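PDB 3GBV: putative LacI-family transcriptional regulator from Bacteroides fragilis, which probably regulates transcription as a LacI-family regulator, its periplasmic-binding-protein-like domain presumably sensing a small molecule. Local coordinates for residues C240-T245 against L286-I291. Residues are numbered along the deposited sequence; the frame is centred on the assembly and turned at random.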
ATOM      1  N   CYS A 240      17.909   3.819  -3.719  1.00 25.89           N
ATOM      2  CA  CYS A 240      18.568   3.415  -2.481  1.00 26.77           C
ATOM      3  C   CYS A 240      17.844   2.223  -1.902  1.00 26.59           C
ATOM      4  O   CYS A 240      18.452   1.393  -1.229  1.00 25.31           O
ATOM      5  CB  CYS A 240      18.562   4.545  -1.449  1.00 27.52           C
ATOM      6  SG  CYS A 240      19.563   5.975  -1.883  1.00 30.20           S
ATOM      7  N   LEU A 241      16.535   2.157  -2.148  1.00 25.75           N
ATOM      8  CA  LEU A 241      15.717   1.053  -1.663  1.00 25.97           C
ATOM      9  C   LEU A 241      16.136  -0.214  -2.398  1.00 26.44           C
ATOM     10  O   LEU A 241      16.288  -1.287  -1.802  1.00 25.58           O
ATOM     11  CB  LEU A 241      14.231   1.317  -1.932  1.00 22.79           C
ATOM     12  CG  LEU A 241      13.296   0.167  -1.544  1.00 23.51           C
ATOM     13  CD1 LEU A 241      13.264   0.003  -0.020  1.00 22.21           C
ATOM     14  CD2 LEU A 241      11.898   0.439  -2.082  1.00 22.53           C
ATOM     15  N   LYS A 242      16.321  -0.081  -3.703  1.00 26.84           N
ATOM     16  CA  LYS A 242      16.707  -1.221  -4.512  1.00 30.15           C
ATOM     17  C   LYS A 242      18.153  -1.642  -4.313  1.00 29.64           C
ATOM     18  O   LYS A 242      18.481  -2.799  -4.518  1.00 29.99           O
ATOM     19  CB  LYS A 242      16.432  -0.929  -5.988  1.00 31.23           C
ATOM     20  CG  LYS A 242      14.981  -1.162  -6.359  1.00 34.37           C
ATOM     21  CD  LYS A 242      14.649  -0.658  -7.746  1.00 32.73           C
ATOM     22  CE  LYS A 242      13.283  -1.172  -8.174  1.00 33.42           C
ATOM     23  NZ  LYS A 242      12.766  -0.526  -9.411  1.00 32.17           N
ATOM     24  N   GLU A 243      19.008  -0.712  -3.896  1.00 31.30           N
ATOM     25  CA  GLU A 243      20.423  -1.016  -3.676  1.00 33.35           C
ATOM     26  C   GLU A 243      20.707  -1.537  -2.276  1.00 32.49           C
ATOM     27  O   GLU A 243      21.780  -2.075  -2.020  1.00 34.28           O
ATOM     28  CB  GLU A 243      21.280   0.222  -3.944  1.00 34.81           C
ATOM     29  CG  GLU A 243      21.004   0.835  -5.297  1.00 41.24           C
ATOM     30  CD  GLU A 243      22.259   1.168  -6.070  1.00 45.02           C
ATOM     31  OE1 GLU A 243      22.983   0.223  -6.455  1.00 46.77           O
ATOM     32  OE2 GLU A 243      22.515   2.375  -6.292  1.00 47.13           O
ATOM     33  N   GLY A 244      19.756  -1.364  -1.364  1.00 31.17           N
ATOM     34  CA  GLY A 244      19.952  -1.867  -0.018  1.00 30.12           C
ATOM     35  C   GLY A 244      20.317  -0.897   1.092  1.00 29.27           C
ATOM     36  O   GLY A 244      20.342  -1.301   2.243  1.00 29.02           O
ATOM     37  N   THR A 245      20.613   0.361   0.779  1.00 29.88           N
ATOM     38  CA  THR A 245      20.948   1.316   1.838  1.00 29.85           C
ATOM     39  C   THR A 245      19.695   1.652   2.642  1.00 28.76           C
ATOM     40  O   THR A 245      19.768   1.927   3.843  1.00 29.34           O
ATOM     41  CB  THR A 245      21.555   2.597   1.265  1.00 31.48           C
ATOM     42  OG1 THR A 245      20.741   3.074   0.187  1.00 34.59           O
ATOM     43  CG2 THR A 245      22.964   2.325   0.761  1.00 33.35           C
ATOM     44  N   LEU A 286       6.720   0.020   1.754  1.00 23.20           N
ATOM     45  CA  LEU A 286       7.311  -0.527   0.549  1.00 25.01           C
ATOM     46  C   LEU A 286       8.694  -1.098   0.796  1.00 25.46           C
ATOM     47  O   LEU A 286       9.464  -0.592   1.621  1.00 24.60           O
ATOM     48  CB  LEU A 286       7.334   0.543  -0.544  1.00 26.40           C
ATOM     49  CG  LEU A 286       5.873   0.816  -0.925  1.00 30.25           C
ATOM     50  CD1 LEU A 286       5.655   2.274  -1.231  1.00 31.90           C
ATOM     51  CD2 LEU A 286       5.481  -0.069  -2.089  1.00 28.06           C
ATOM     52  N   THR A 287       8.981  -2.196   0.108  1.00 26.30           N
ATOM     53  CA  THR A 287      10.279  -2.851   0.217  1.00 26.11           C
ATOM     54  C   THR A 287      10.760  -3.098  -1.204  1.00 25.40           C
ATOM     55  O   THR A 287      10.028  -2.877  -2.164  1.00 23.46           O
ATOM     56  CB  THR A 287      10.188  -4.213   0.942  1.00 26.41           C
ATOM     57  OG1 THR A 287       9.550  -5.172   0.093  1.00 26.21           O
ATOM     58  CG2 THR A 287       9.390  -4.084   2.212  1.00 27.74           C
ATOM     59  N   LYS A 288      11.992  -3.561  -1.328  1.00 25.24           N
ATOM     60  CA  LYS A 288      12.565  -3.848  -2.630  1.00 25.21           C
ATOM     61  C   LYS A 288      11.697  -4.871  -3.362  1.00 24.28           C
ATOM     62  O   LYS A 288      11.522  -4.790  -4.573  1.00 22.56           O
ATOM     63  CB  LYS A 288      13.981  -4.400  -2.444  1.00 26.69           C
ATOM     64  CG  LYS A 288      14.745  -4.722  -3.714  1.00 29.73           C
ATOM     65  CD  LYS A 288      16.122  -5.306  -3.362  1.00 33.44           C
ATOM     66  CE  LYS A 288      16.827  -5.935  -4.570  1.00 35.63           C
ATOM     67  NZ  LYS A 288      17.076  -4.942  -5.657  1.00 37.90           N
ATOM     68  N   GLU A 289      11.136  -5.815  -2.610  1.00 23.56           N
ATOM     69  CA  GLU A 289      10.329  -6.876  -3.187  1.00 25.75           C
ATOM     70  C   GLU A 289       8.902  -6.546  -3.629  1.00 25.99           C
ATOM     71  O   GLU A 289       8.261  -7.378  -4.269  1.00 26.11           O
ATOM     72  CB  GLU A 289      10.272  -8.074  -2.239  1.00 27.42           C
ATOM     73  CG  GLU A 289      11.593  -8.793  -1.998  1.00 30.99           C
ATOM     74  CD  GLU A 289      12.511  -8.024  -1.079  1.00 35.45           C
ATOM     75  OE1 GLU A 289      11.994  -7.372  -0.146  1.00 36.40           O
ATOM     76  OE2 GLU A 289      13.745  -8.083  -1.282  1.00 38.13           O
ATOM     77  N   ASN A 290       8.382  -5.370  -3.285  1.00 25.32           N
ATOM     78  CA  ASN A 290       7.028  -5.036  -3.720  1.00 25.21           C
ATOM     79  C   ASN A 290       6.919  -3.656  -4.365  1.00 24.72           C
ATOM     80  O   ASN A 290       5.863  -3.287  -4.889  1.00 24.30           O
ATOM     81  CB  ASN A 290       6.028  -5.156  -2.555  1.00 23.23           C
ATOM     82  CG  ASN A 290       6.112  -3.997  -1.560  1.00 24.37           C
ATOM     83  OD1 ASN A 290       5.184  -3.789  -0.765  1.00 24.00           O
ATOM     84  ND2 ASN A 290       7.217  -3.251  -1.587  1.00 17.18           N
ATOM     85  N   ILE A 291       8.022  -2.909  -4.352  1.00 24.24           N
ATOM     86  CA  ILE A 291       8.022  -1.571  -4.915  1.00 24.68           C
ATOM     87  C   ILE A 291       7.581  -1.504  -6.372  1.00 24.96           C
ATOM     88  O   ILE A 291       6.890  -0.564  -6.752  1.00 23.11           O
ATOM     89  CB  ILE A 291       9.414  -0.877  -4.780  1.00 24.22           C
ATOM     90  CG1 ILE A 291       9.321   0.577  -5.241  1.00 26.07           C
ATOM     91  CG2 ILE A 291      10.445  -1.562  -5.650  1.00 25.86           C
ATOM     92  CD1 ILE A 291       8.366   1.426  -4.434  1.00 25.65           C
TER
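The backbone O of T287 accepts backbone hydrogen bonds from N290 and I291, which tie the loop into a tight turn beside L241. CD2 of L241 sits 3.8 Å from this T287 oxygen and 3.9 Å from CB of I291. L241 thus reaches into the loop as an apolar side chain.

K288 NZ donates a hydrogen bond to the backbone O of K242, 2.8 Å away. NZ lies in the carbonyl plane, on a lone pair of the K242 oxygen, with a C=O...N angle of 131°. K288 reaches this oxygen with CG anti to its backbone N (chi1 -178°), a nearly straight chain and a final bend at chi4 (61°). Its CB lies 3.9 Å from the backbone O of L241, and the chain then runs over the last turn of helix 235-243. The side chain of K242 passes across that of I291, with K242 CE 3.8 Å from I291 CG2. The extended lysine carries NZ past the isoleucine to a salt bridge with D292.

On the second subunit, R126 forms a salt bridge with E289 and F123 packs on T287. The contact joins the C-terminal end of helix 235-243 to the loop after strand 284-286. That strand pairs antiparallel with strand 246-251 in the mixed six-stranded sheet of the periplasmic-binding-protein-like fold, and is outermost within this chain. L241 also packs on L249 of strand 246-251, while C240 and T245 touch helix 212-220.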